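Local coordinates for protein alpha-L-arabinosidase (Xanthomonas axonopodis pv. citri, PDB 6D25) that probably removes alpha-L-arabinofuranosyl side groups from arabinoxylans, including internally di-substituted ones, as a trimeric arabinofuranosidase of glycoside hydrolase family 51, at residues Val426-Ser432 with Ala444-Asp449; Arg294-Met298 with Val351-Asn355; Tyr170-Pro174 with Pro191-Pro195; Asn93-Pro97 with Phe134-Phe139. All blocks are in the same frame, centred on the assembly; numbering follows the deposited sequence.

Contact 1: Val426-Ser432 with Ala444-Asp449; sequences VPAVHGS and ALTNLD
The carbonyl of H430 takes the shortest bond of this pairing: the amide of T446 reaches H430 O at 2.8 Å, almost in line with the carbonyl bond, while L445 CA brings a CA-H...O contact to the same oxygen. The amide of H430 in turn donates to T446 O, so the two residues form a hydrogen-bonded antiparallel pair. S432 and A444 repeat the pattern, with S432 N on A444 O at 3.0 Å and A444 N on S432 O at 2.9 Å. Between these pairs, G431 and L445 approach to 4.3 Å between their CA atoms, and G431 CA lies 3.0 Å from A444 O. At the far end L448, the residue after strand 441-447, donates its N to A428 O, at the break in strand 424-435. The L448 side chain, its CG set beside the backbone N (chi1 -72°), folds over P427 O, with CD1 at 3.4 Å, and CD2 packs on V426 CG2 at 3.7 Å. N447 OD1 accepts from D449 N, an Asx turn where the chain leaves the strand, and N447 ND2 is bonded to A452 O and L509 O. H430 and S432 face helix 346-361, where D357 is hydrogen-bonded to H430 ND1 and S432 OG, the latter also to the hydroxyl of Y404. The arrangement is a beta hairpin, strands 424-435 and 441-447, within the C-terminal beta domain of a family 51 arabinofuranosidase.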
loop_
_atom_site.group_PDB
_atom_site.type_symbol
_atom_site.label_atom_id
_atom_site.label_comp_id
_atom_site.label_asym_id
_atom_site.label_seq_id
_atom_site.Cartn_x
_atom_site.Cartn_y
_atom_site.Cartn_z
ATOM N N VAL A 426 28.137 -30.917 21.077
ATOM C CA VAL A 426 27.612 -29.784 21.849
ATOM C C VAL A 426 28.386 -29.709 23.163
ATOM O O VAL A 426 29.020 -30.669 23.550
ATOM C CB VAL A 426 26.109 -29.951 22.102
ATOM C CG1 VAL A 426 25.324 -29.962 20.801
ATOM C CG2 VAL A 426 25.801 -31.199 22.927
ATOM N N PRO A 427 28.323 -28.573 23.859
ATOM C CA PRO A 427 28.889 -28.547 25.213
ATOM C C PRO A 427 28.199 -29.596 26.103
ATOM O O PRO A 427 26.985 -29.722 26.046
ATOM C CB PRO A 427 28.659 -27.107 25.730
ATOM C CG PRO A 427 27.588 -26.552 24.818
ATOM C CD PRO A 427 27.817 -27.231 23.485
ATOM N N ALA A 428 28.980 -30.336 26.902
ATOM C CA ALA A 428 28.421 -31.312 27.798
ATOM C C ALA A 428 27.498 -30.623 28.830
ATOM O O ALA A 428 26.435 -31.140 29.149
ATOM C CB ALA A 428 29.513 -32.080 28.479
ATOM N N VAL A 429 27.943 -29.480 29.354
ATOM C CA VAL A 429 27.177 -28.736 30.349
ATOM C C VAL A 429 27.125 -27.273 29.934
ATOM O O VAL A 429 28.096 -26.705 29.403
ATOM C CB VAL A 429 27.788 -28.890 31.755
ATOM C CG1 VAL A 429 27.100 -28.014 32.803
ATOM C CG2 VAL A 429 27.770 -30.356 32.212
ATOM N N HIS A 430 25.958 -26.698 30.173
ATOM C CA HIS A 430 25.670 -25.316 29.858
ATOM C C HIS A 430 24.966 -24.703 31.070
ATOM O O HIS A 430 24.293 -25.415 31.809
ATOM C CB HIS A 430 24.743 -25.280 28.629
ATOM C CG HIS A 430 24.684 -23.982 27.912
ATOM N ND1 HIS A 430 23.829 -22.953 28.304
ATOM C CD2 HIS A 430 25.308 -23.563 26.790
ATOM C CE1 HIS A 430 23.950 -21.954 27.447
ATOM N NE2 HIS A 430 24.856 -22.283 26.516
ATOM N N GLY A 431 25.122 -23.395 31.285
ATOM C CA GLY A 431 24.485 -22.812 32.478
ATOM C C GLY A 431 24.441 -21.299 32.429
ATOM O O GLY A 431 24.889 -20.706 31.451
ATOM N N SER A 432 23.874 -20.704 33.468
ATOM C CA SER A 432 23.822 -19.273 33.608
ATOM C C SER A 432 23.564 -18.977 35.088
ATOM O O SER A 432 23.277 -19.889 35.867
ATOM C CB SER A 432 22.732 -18.670 32.720
ATOM O OG SER A 432 21.450 -19.140 33.123
ATOM N N ALA A 444 21.716 -21.884 37.215
ATOM C CA ALA A 444 21.093 -22.904 36.397
ATOM C C ALA A 444 22.197 -23.711 35.714
ATOM O O ALA A 444 23.138 -23.115 35.172
ATOM C CB ALA A 444 20.185 -22.264 35.397
ATOM N N LEU A 445 22.068 -25.042 35.736
ATOM C CA LEU A 445 22.975 -25.908 34.993
ATOM C C LEU A 445 22.144 -26.974 34.255
ATOM O O LEU A 445 21.197 -27.550 34.843
ATOM C CB LEU A 445 23.940 -26.600 35.963
ATOM C CG LEU A 445 24.925 -25.695 36.707
ATOM C CD1 LEU A 445 25.612 -26.487 37.808
ATOM C CD2 LEU A 445 25.971 -25.083 35.759
ATOM N N THR A 446 22.548 -27.269 33.038
ATOM C CA THR A 446 21.958 -28.279 32.210
ATOM C C THR A 446 23.046 -29.249 31.745
ATOM O O THR A 446 24.086 -28.812 31.220
ATOM C CB THR A 446 21.298 -27.651 30.977
ATOM O OG1 THR A 446 20.232 -26.814 31.430
ATOM C CG2 THR A 446 20.748 -28.687 30.031
ATOM N N ASN A 447 22.801 -30.538 31.945
ATOM C CA ASN A 447 23.668 -31.601 31.412
ATOM C C ASN A 447 23.004 -32.107 30.126
ATOM O O ASN A 447 21.946 -32.749 30.181
ATOM C CB ASN A 447 23.843 -32.735 32.422
ATOM C CG ASN A 447 24.838 -33.809 32.004
ATOM O OD1 ASN A 447 25.245 -33.843 30.816
ATOM N ND2 ASN A 447 25.239 -34.661 32.971
ATOM N N LEU A 448 23.627 -31.828 28.990
ATOM C CA LEU A 448 23.080 -32.141 27.658
ATOM C C LEU A 448 23.309 -33.606 27.305
ATOM O O LEU A 448 22.684 -34.093 26.374
ATOM C CB LEU A 448 23.754 -31.265 26.592
ATOM C CG LEU A 448 23.379 -29.773 26.575
ATOM C CD1 LEU A 448 24.077 -28.996 27.674
ATOM C CD2 LEU A 448 23.705 -29.156 25.217
ATOM N N ASP A 449 24.207 -34.288 27.987
ATOM C CA ASP A 449 24.572 -35.663 27.628
ATOM C C ASP A 449 23.371 -36.577 27.938
ATOM O O ASP A 449 22.826 -36.549 29.043
ATOM C CB ASP A 449 25.841 -36.106 28.369
ATOM C CG ASP A 449 26.519 -37.314 27.755
ATOM O OD1 ASP A 449 25.809 -38.350 27.588
ATOM O OD2 ASP A 449 27.759 -37.214 27.452
#

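Contact 2: Arg294-Met298 with Val351-Asn355; sequences RTLVM and VASLN
The amide of N355 lies between the two helices with T295 OG1 and V351 O both close to its plane. Its ND2 donates to T295 OG1 at 3.0 Å across the contact and to V351 O at 2.8 Å within its own helix, the latter nearly straight at 171°; together these two bonds fix the rotation of the amide. V351 O separately accepts the helical bond from N355 N, its two donors coming from opposite faces of the carbonyl plane. At the other end of the group, N355 OD1 receives a water at 2.7 Å, and that water also donates to T295 O, tying the backbone of one helix to the side chain of the other. M298, bent at chi2 (68°) and again at chi3, curls round the same oxygen, its CG 3.5 Å from N355 OD1. T295 OG1 has a further partner in T269 and lies 3.4 Å from V351 CG1, while T295 CG2 meets L354 CD1 at 3.9 Å with the two side chains roughly perpendicular. Here the axes of 294-298 and 351-355 pass 9.4 Å apart at 23°; helices 285-312 and 346-361 follow strands 262-269 and 319-325 as successive outer helices of a (beta/alpha)8 barrel, the catalytic fold of family GH51.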
loop_
_atom_site.group_PDB
_atom_site.type_symbol
_atom_site.label_atom_id
_atom_site.label_comp_id
_atom_site.label_asym_id
_atom_site.label_seq_id
_atom_site.Cartn_x
_atom_site.Cartn_y
_atom_site.Cartn_z
ATOM N N ARG A 294 20.915 -27.828 17.171
ATOM C CA ARG A 294 20.154 -26.834 16.441
ATOM C C ARG A 294 19.678 -25.706 17.358
ATOM O O ARG A 294 19.681 -24.548 16.925
ATOM C CB ARG A 294 18.978 -27.473 15.700
ATOM C CG ARG A 294 19.420 -28.088 14.380
ATOM C CD ARG A 294 18.309 -28.821 13.681
ATOM N NE ARG A 294 18.682 -29.309 12.350
ATOM C CZ ARG A 294 18.426 -28.652 11.219
ATOM N NH1 ARG A 294 18.837 -29.168 10.078
ATOM N NH2 ARG A 294 17.751 -27.503 11.238
ATOM N N THR A 295 19.274 -26.008 18.586
ATOM C CA THR A 295 18.716 -24.935 19.422
ATOM C C THR A 295 19.835 -23.948 19.805
ATOM O O THR A 295 19.605 -22.754 19.933
ATOM C CB THR A 295 17.923 -25.479 20.615
ATOM O OG1 THR A 295 16.841 -24.577 20.895
ATOM C CG2 THR A 295 18.761 -25.606 21.861
ATOM N N LEU A 296 21.054 -24.464 19.959
ATOM C CA LEU A 296 22.173 -23.643 20.414
ATOM C C LEU A 296 22.607 -22.601 19.362
ATOM O O LEU A 296 23.299 -21.630 19.701
ATOM C CB LEU A 296 23.342 -24.554 20.792
ATOM C CG LEU A 296 23.193 -25.236 22.159
ATOM C CD1 LEU A 296 24.268 -26.301 22.328
ATOM C CD2 LEU A 296 23.319 -24.237 23.266
ATOM N N VAL A 297 22.169 -22.781 18.142
ATOM C CA VAL A 297 22.468 -21.840 17.071
ATOM C C VAL A 297 21.901 -20.433 17.432
ATOM O O VAL A 297 22.413 -19.405 16.975
ATOM C CB VAL A 297 21.917 -22.376 15.735
ATOM C CG1 VAL A 297 21.982 -21.334 14.626
ATOM C CG2 VAL A 297 22.613 -23.646 15.283
ATOM N N MET A 298 20.870 -20.395 18.271
ATOM C CA MET A 298 20.324 -19.113 18.773
ATOM C C MET A 298 21.441 -18.162 19.237
ATOM O O MET A 298 21.342 -16.952 19.022
ATOM C CB MET A 298 19.342 -19.363 19.914
ATOM C CG MET A 298 18.705 -18.108 20.483
ATOM S SD MET A 298 17.568 -17.276 19.369
ATOM C CE MET A 298 16.096 -18.287 19.507
ATOM N N VAL A 351 15.672 -27.661 25.706
ATOM C CA VAL A 351 15.630 -26.593 24.737
ATOM C C VAL A 351 15.321 -25.271 25.450
ATOM O O VAL A 351 16.001 -24.258 25.225
ATOM C CB VAL A 351 14.640 -26.866 23.587
ATOM C CG1 VAL A 351 14.292 -25.615 22.817
ATOM C CG2 VAL A 351 15.193 -27.930 22.651
ATOM N N ALA A 352 14.315 -25.270 26.317
ATOM C CA ALA A 352 13.958 -24.030 27.023
ATOM C C ALA A 352 15.099 -23.556 27.927
ATOM O O ALA A 352 15.416 -22.362 27.923
ATOM C CB ALA A 352 12.672 -24.232 27.789
ATOM N N SER A 353 15.733 -24.450 28.711
ATOM C CA SER A 353 16.776 -23.995 29.640
ATOM C C SER A 353 17.962 -23.425 28.857
ATOM O O SER A 353 18.513 -22.376 29.258
ATOM C CB SER A 353 17.231 -25.056 30.630
ATOM O OG SER A 353 17.847 -26.125 29.947
ATOM N N LEU A 354 18.297 -24.023 27.743
ATOM C CA LEU A 354 19.454 -23.528 26.972
ATOM C C LEU A 354 19.166 -22.140 26.384
ATOM O O LEU A 354 20.042 -21.270 26.363
ATOM C CB LEU A 354 19.820 -24.529 25.884
ATOM C CG LEU A 354 20.273 -25.902 26.364
ATOM C CD1 LEU A 354 20.427 -26.838 25.185
ATOM C CD2 LEU A 354 21.565 -25.798 27.127
ATOM N N ASN A 355 17.947 -21.921 25.918
ATOM C CA ASN A 355 17.560 -20.642 25.371
ATOM C C ASN A 355 17.537 -19.556 26.452
ATOM O O ASN A 355 18.060 -18.448 26.223
ATOM C CB ASN A 355 16.256 -20.719 24.596
ATOM C CG ASN A 355 16.482 -21.217 23.191
ATOM O OD1 ASN A 355 16.760 -20.420 22.285
ATOM N ND2 ASN A 355 16.362 -22.539 22.985
HETATM O O HOH W 1 16.824 -21.634 19.875
#

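Contact 3: Tyr170-Pro174 with Pro191-Pro195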
loop_
_atom_site.group_PDB
_atom_site.type_symbol
_atom_site.label_atom_id
_atom_site.label_comp_id
_atom_site.label_asym_id
_atom_site.label_seq_id
_atom_site.Cartn_x
_atom_site.Cartn_y
_atom_site.Cartn_z
ATOM N N TYR A 170 -9.172 2.698 19.852
ATOM C CA TYR A 170 -10.244 1.954 20.487
ATOM C C TYR A 170 -9.795 1.438 21.855
ATOM O O TYR A 170 -10.513 1.544 22.846
ATOM C CB TYR A 170 -10.641 0.782 19.603
ATOM C CG TYR A 170 -11.779 -0.064 20.121
ATOM C CD1 TYR A 170 -11.531 -1.150 20.934
ATOM C CD2 TYR A 170 -13.089 0.225 19.794
ATOM C CE1 TYR A 170 -12.563 -1.954 21.395
ATOM C CE2 TYR A 170 -14.130 -0.564 20.241
ATOM C CZ TYR A 170 -13.875 -1.671 21.033
ATOM O OH TYR A 170 -14.913 -2.456 21.470
ATOM N N MET A 171 -8.606 0.864 21.892
ATOM C CA MET A 171 -8.135 0.185 23.103
ATOM C C MET A 171 -7.630 1.179 24.170
ATOM O O MET A 171 -7.739 0.849 25.353
ATOM C CB MET A 171 -7.012 -0.804 22.785
ATOM C CG MET A 171 -7.546 -2.088 22.123
ATOM S SD MET A 171 -6.255 -3.354 21.925
ATOM C CE MET A 171 -5.282 -2.663 20.596
ATOM N N THR A 172 -7.049 2.318 23.766
ATOM C CA THR A 172 -6.250 3.152 24.721
ATOM C C THR A 172 -6.809 4.567 24.932
ATOM O O THR A 172 -6.367 5.221 25.840
ATOM C CB THR A 172 -4.786 3.292 24.257
ATOM O OG1 THR A 172 -4.694 4.029 23.030
ATOM C CG2 THR A 172 -4.117 1.947 24.095
ATOM N N ALA A 173 -7.750 5.047 24.133
ATOM C CA ALA A 173 -8.188 6.441 24.224
ATOM C C ALA A 173 -8.971 6.678 25.520
ATOM O O ALA A 173 -9.931 5.964 25.793
ATOM C CB ALA A 173 -8.994 6.846 23.020
ATOM N N PRO A 174 -8.570 7.703 26.306
ATOM C CA PRO A 174 -9.321 8.097 27.487
ATOM C C PRO A 174 -10.411 9.137 27.211
ATOM O O PRO A 174 -11.196 9.430 28.105
ATOM C CB PRO A 174 -8.223 8.693 28.404
ATOM C CG PRO A 174 -7.316 9.394 27.422
ATOM C CD PRO A 174 -7.316 8.474 26.214
ATOM N N PRO A 191 -9.647 2.863 29.449
ATOM C CA PRO A 191 -8.691 2.291 28.509
ATOM C C PRO A 191 -7.981 1.053 29.095
ATOM O O PRO A 191 -7.858 0.931 30.310
ATOM C CB PRO A 191 -7.611 3.369 28.318
ATOM C CG PRO A 191 -8.233 4.634 28.778
ATOM C CD PRO A 191 -9.298 4.244 29.796
ATOM N N TRP A 192 -7.526 0.173 28.232
ATOM C CA TRP A 192 -6.552 -0.830 28.602
ATOM C C TRP A 192 -5.143 -0.267 28.361
ATOM O O TRP A 192 -4.946 0.691 27.622
ATOM C CB TRP A 192 -6.694 -2.092 27.754
ATOM C CG TRP A 192 -7.946 -2.900 27.908
ATOM C CD1 TRP A 192 -8.249 -3.777 28.906
ATOM C CD2 TRP A 192 -9.009 -2.992 26.948
ATOM N NE1 TRP A 192 -9.442 -4.379 28.643
ATOM C CE2 TRP A 192 -9.925 -3.940 27.433
ATOM C CE3 TRP A 192 -9.252 -2.400 25.711
ATOM C CZ2 TRP A 192 -11.083 -4.289 26.739
ATOM C CZ3 TRP A 192 -10.406 -2.725 25.032
ATOM C CH2 TRP A 192 -11.306 -3.670 25.535
ATOM N N GLN A 193 -4.163 -0.916 28.952
ATOM C CA GLN A 193 -2.768 -0.666 28.660
ATOM C C GLN A 193 -2.337 -1.559 27.498
ATOM O O GLN A 193 -2.573 -2.776 27.517
ATOM C CB GLN A 193 -1.902 -0.966 29.896
ATOM C CG GLN A 193 -2.297 -0.169 31.133
ATOM C CD GLN A 193 -2.094 1.320 30.965
ATOM O OE1 GLN A 193 -0.988 1.764 30.657
ATOM N NE2 GLN A 193 -3.155 2.082 31.151
ATOM N N VAL A 194 -1.710 -0.931 26.504
ATOM C CA VAL A 194 -1.133 -1.611 25.354
ATOM C C VAL A 194 0.353 -1.241 25.260
ATOM O O VAL A 194 0.747 -0.356 24.488
ATOM C CB VAL A 194 -1.890 -1.291 24.051
ATOM C CG1 VAL A 194 -1.291 -2.063 22.883
ATOM C CG2 VAL A 194 -3.384 -1.608 24.174
ATOM N N PRO A 195 1.180 -1.942 26.025
ATOM C CA PRO A 195 2.557 -1.495 26.131
ATOM C C PRO A 195 3.438 -1.858 24.927
ATOM O O PRO A 195 4.434 -1.154 24.699
ATOM C CB PRO A 195 3.108 -2.144 27.399
ATOM C CG PRO A 195 2.222 -3.365 27.563
ATOM C CD PRO A 195 0.846 -2.867 27.115
#
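M171 lies along the loop that returns from helix 178-185, and each of its side-chain atoms finds a neighbour there. CB is 4.0 Å from both V194 CG2 and W192 CE3; CG, set beside the backbone N (chi1 -75°), stays against the indole at 4.0 Å from W192 CE3; SD and CE then run past V194 CG2. The methionine chain runs crosswise to the indole, with M171 CA at the ring edge and in its plane. The backbone of M171 fastens the same partner: W192 N donates to M171 O at 3.0 Å, almost in line with the carbonyl bond. Y170 CE1 comes near the plane of the indole, at its edge by CZ3. On the next residue, T172 CG2 presses on V194 CG2 at 3.6 Å. The ring of P191 lies against the carbonyl of T172, its CB 3.3 Å from T172 O, and its CG reaches on to P174 CB at 4.1 Å. Beyond the two segments, W192 NE1 is bonded to D141 on helix 136-146, and the indole takes a cation-pi contact from R188. The C-terminal end of helix 161-172 is thus joined to the loop leading into strand 196-199, with helix 136-146 beside W192 and V194, and with I152 of strand 149-154 touching both M171 and V194.

Contact 4: Asn93-Pro97 with Phe134-Phe139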
loop_
_atom_site.group_PDB
_atom_site.type_symbol
_atom_site.label_atom_id
_atom_site.label_comp_id
_atom_site.label_asym_id
_atom_site.label_seq_id
_atom_site.Cartn_x
_atom_site.Cartn_y
_atom_site.Cartn_z
ATOM N N ASN A 93 4.154 -11.132 29.538
ATOM C CA ASN A 93 3.367 -10.595 28.395
ATOM C C ASN A 93 2.899 -11.772 27.549
ATOM O O ASN A 93 3.510 -12.862 27.600
ATOM C CB ASN A 93 4.145 -9.570 27.575
ATOM C CG ASN A 93 5.116 -10.176 26.592
ATOM O OD1 ASN A 93 4.706 -10.702 25.536
ATOM N ND2 ASN A 93 6.404 -10.047 26.874
ATOM N N ILE A 94 1.814 -11.541 26.818
ATOM C CA ILE A 94 1.342 -12.467 25.800
ATOM C C ILE A 94 1.191 -11.700 24.487
ATOM O O ILE A 94 0.486 -10.665 24.450
ATOM C CB ILE A 94 -0.006 -13.107 26.175
ATOM C CG1 ILE A 94 0.052 -13.834 27.519
ATOM C CG2 ILE A 94 -0.460 -14.039 25.041
ATOM C CD1 ILE A 94 -1.310 -14.321 28.012
ATOM N N ARG A 95 1.793 -12.238 23.437
ATOM C CA ARG A 95 1.616 -11.721 22.071
ATOM C C ARG A 95 0.392 -12.377 21.431
ATOM O O ARG A 95 0.241 -13.602 21.492
ATOM C CB ARG A 95 2.851 -11.977 21.202
ATOM C CG ARG A 95 2.652 -11.386 19.813
ATOM C CD ARG A 95 3.785 -11.182 18.811
ATOM N NE ARG A 95 4.404 -12.376 18.418
ATOM C CZ ARG A 95 4.809 -12.720 17.187
ATOM N NH1 ARG A 95 4.547 -12.023 16.068
ATOM N NH2 ARG A 95 5.471 -13.854 17.113
ATOM N N TRP A 96 -0.478 -11.564 20.852
ATOM C CA TRP A 96 -1.734 -11.988 20.272
ATOM C C TRP A 96 -2.142 -10.989 19.191
ATOM O O TRP A 96 -1.862 -9.803 19.368
ATOM C CB TRP A 96 -2.785 -12.092 21.394
ATOM C CG TRP A 96 -4.201 -12.274 20.960
ATOM C CD1 TRP A 96 -4.858 -13.464 20.822
ATOM C CD2 TRP A 96 -5.168 -11.257 20.659
ATOM N NE1 TRP A 96 -6.155 -13.246 20.445
ATOM C CE2 TRP A 96 -6.372 -11.915 20.328
ATOM C CE3 TRP A 96 -5.140 -9.863 20.612
ATOM C CZ2 TRP A 96 -7.517 -11.230 19.945
ATOM C CZ3 TRP A 96 -6.286 -9.173 20.263
ATOM C CH2 TRP A 96 -7.450 -9.850 19.901
ATOM N N PRO A 97 -2.806 -11.387 18.097
ATOM C CA PRO A 97 -3.309 -12.735 17.799
ATOM C C PRO A 97 -2.473 -13.544 16.795
ATOM O O PRO A 97 -2.930 -14.569 16.265
ATOM C CB PRO A 97 -4.679 -12.428 17.190
ATOM C CG PRO A 97 -4.422 -11.171 16.391
ATOM C CD PRO A 97 -3.465 -10.399 17.264
ATOM N N PHE A 134 -13.475 -14.937 20.624
ATOM C CA PHE A 134 -12.377 -14.411 21.376
ATOM C C PHE A 134 -11.760 -13.271 20.566
ATOM O O PHE A 134 -11.068 -13.527 19.559
ATOM C CB PHE A 134 -11.326 -15.493 21.651
ATOM C CG PHE A 134 -10.256 -15.135 22.656
ATOM C CD1 PHE A 134 -10.459 -15.325 24.001
ATOM C CD2 PHE A 134 -9.021 -14.652 22.263
ATOM C CE1 PHE A 134 -9.486 -15.092 24.947
ATOM C CE2 PHE A 134 -8.031 -14.387 23.199
ATOM C CZ PHE A 134 -8.267 -14.605 24.544
ATOM N N GLY A 135 -12.068 -12.034 20.966
ATOM C CA GLY A 135 -11.646 -10.849 20.278
ATOM C C GLY A 135 -10.944 -9.880 21.219
ATOM O O GLY A 135 -10.454 -10.275 22.287
ATOM N N THR A 136 -10.917 -8.603 20.836
ATOM C CA THR A 136 -10.160 -7.591 21.606
ATOM C C THR A 136 -10.538 -7.604 23.098
ATOM O O THR A 136 -9.660 -7.626 23.969
ATOM C CB THR A 136 -10.329 -6.174 21.027
ATOM O OG1 THR A 136 -9.656 -6.121 19.785
ATOM C CG2 THR A 136 -9.759 -5.119 21.943
ATOM N N HIS A 137 -11.812 -7.542 23.428
ATOM C CA HIS A 137 -12.182 -7.435 24.820
ATOM C C HIS A 137 -11.797 -8.715 25.569
ATOM O O HIS A 137 -11.350 -8.644 26.734
ATOM C CB HIS A 137 -13.680 -7.163 24.991
ATOM C CG HIS A 137 -14.056 -5.770 24.644
ATOM N ND1 HIS A 137 -14.586 -4.905 25.556
ATOM C CD2 HIS A 137 -13.987 -5.106 23.470
ATOM C CE1 HIS A 137 -14.845 -3.767 24.964
ATOM N NE2 HIS A 137 -14.470 -3.830 23.691
ATOM N N GLU A 138 -12.001 -9.868 24.923
ATOM C CA GLU A 138 -11.777 -11.104 25.627
ATOM C C GLU A 138 -10.278 -11.263 25.881
ATOM O O GLU A 138 -9.882 -11.672 26.988
ATOM C CB GLU A 138 -12.374 -12.284 24.836
ATOM C CG GLU A 138 -13.889 -12.226 24.742
ATOM C CD GLU A 138 -14.489 -11.236 23.748
ATOM O OE1 GLU A 138 -13.772 -10.781 22.814
ATOM O OE2 GLU A 138 -15.672 -10.938 23.907
ATOM N N PHE A 139 -9.435 -10.940 24.874
ATOM C CA PHE A 139 -7.998 -11.035 25.097
ATOM C C PHE A 139 -7.539 -9.998 26.143
ATOM O O PHE A 139 -6.773 -10.340 27.098
ATOM C CB PHE A 139 -7.199 -10.866 23.809
ATOM C CG PHE A 139 -5.725 -10.808 24.055
ATOM C CD1 PHE A 139 -5.028 -11.942 24.456
ATOM C CD2 PHE A 139 -5.037 -9.614 23.985
ATOM C CE1 PHE A 139 -3.673 -11.888 24.728
ATOM C CE2 PHE A 139 -3.670 -9.568 24.252
ATOM C CZ PHE A 139 -3.006 -10.712 24.624
#
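Both W96 and F139 hold CG anti to the backbone N (chi1 169° and 174°), and these torsions send each ring toward the other's backbone, so that the two side chains lie head to tail, each CB over the other's ring. The result is an offset stack: the five-membered ring of W96 and the phenyl of F139 have centroids 4.2 Å apart and planes only 10° from parallel. Two CH-pi contacts of 3.6 Å go with it, from W96 CB to the F139 centroid and from F139 CB to the centroid of the W96 six-membered ring. P97 CB lies over the opposite face of the indole, toward its rim. In the (beta/alpha)8 barrel, this pins helix 136-146 on strand 93-96, which precedes it along the chain. F134 completes an aromatic cluster: W96 NE1 sits at its ring edge, in plane, 3.5 Å from F134 CE2, while the N-H of W96 is taken up by H55. The six-membered ring reaches the start of the helix, W96 CH2 lying 3.7 Å from G135 C. There G135, at the N-cap position, donates its backbone N to E138 OE1 at 2.8 Å. Two residues earlier on the strand, I94 O meets the edge of the F139 ring at CZ, and I94 CG2 packs against F139 CE1 at 3.9 Å.

Overall arrangement
Along the chain the order is contact 4, contact 3, contact 2 and contact 1, each closing before the next opens. Contacts 4 and 3 are neighbours, centres 13 Å apart, and touch directly, with Y170 OH probably hydrogen-bonded to H137 NE2 and M171 packed on T136; both belong to the early half of the parallel barrel. Contacts 2 and 1, centres 11 Å apart, lie on the opposite side of the chain's centre. There the barrel helices 285-312 and 346-361 meet the beta domain through P427 on L296 and T446 on S353. About 28 Å separates the centres of contacts 2 and 4, so the barrel spans the distance between the two clusters.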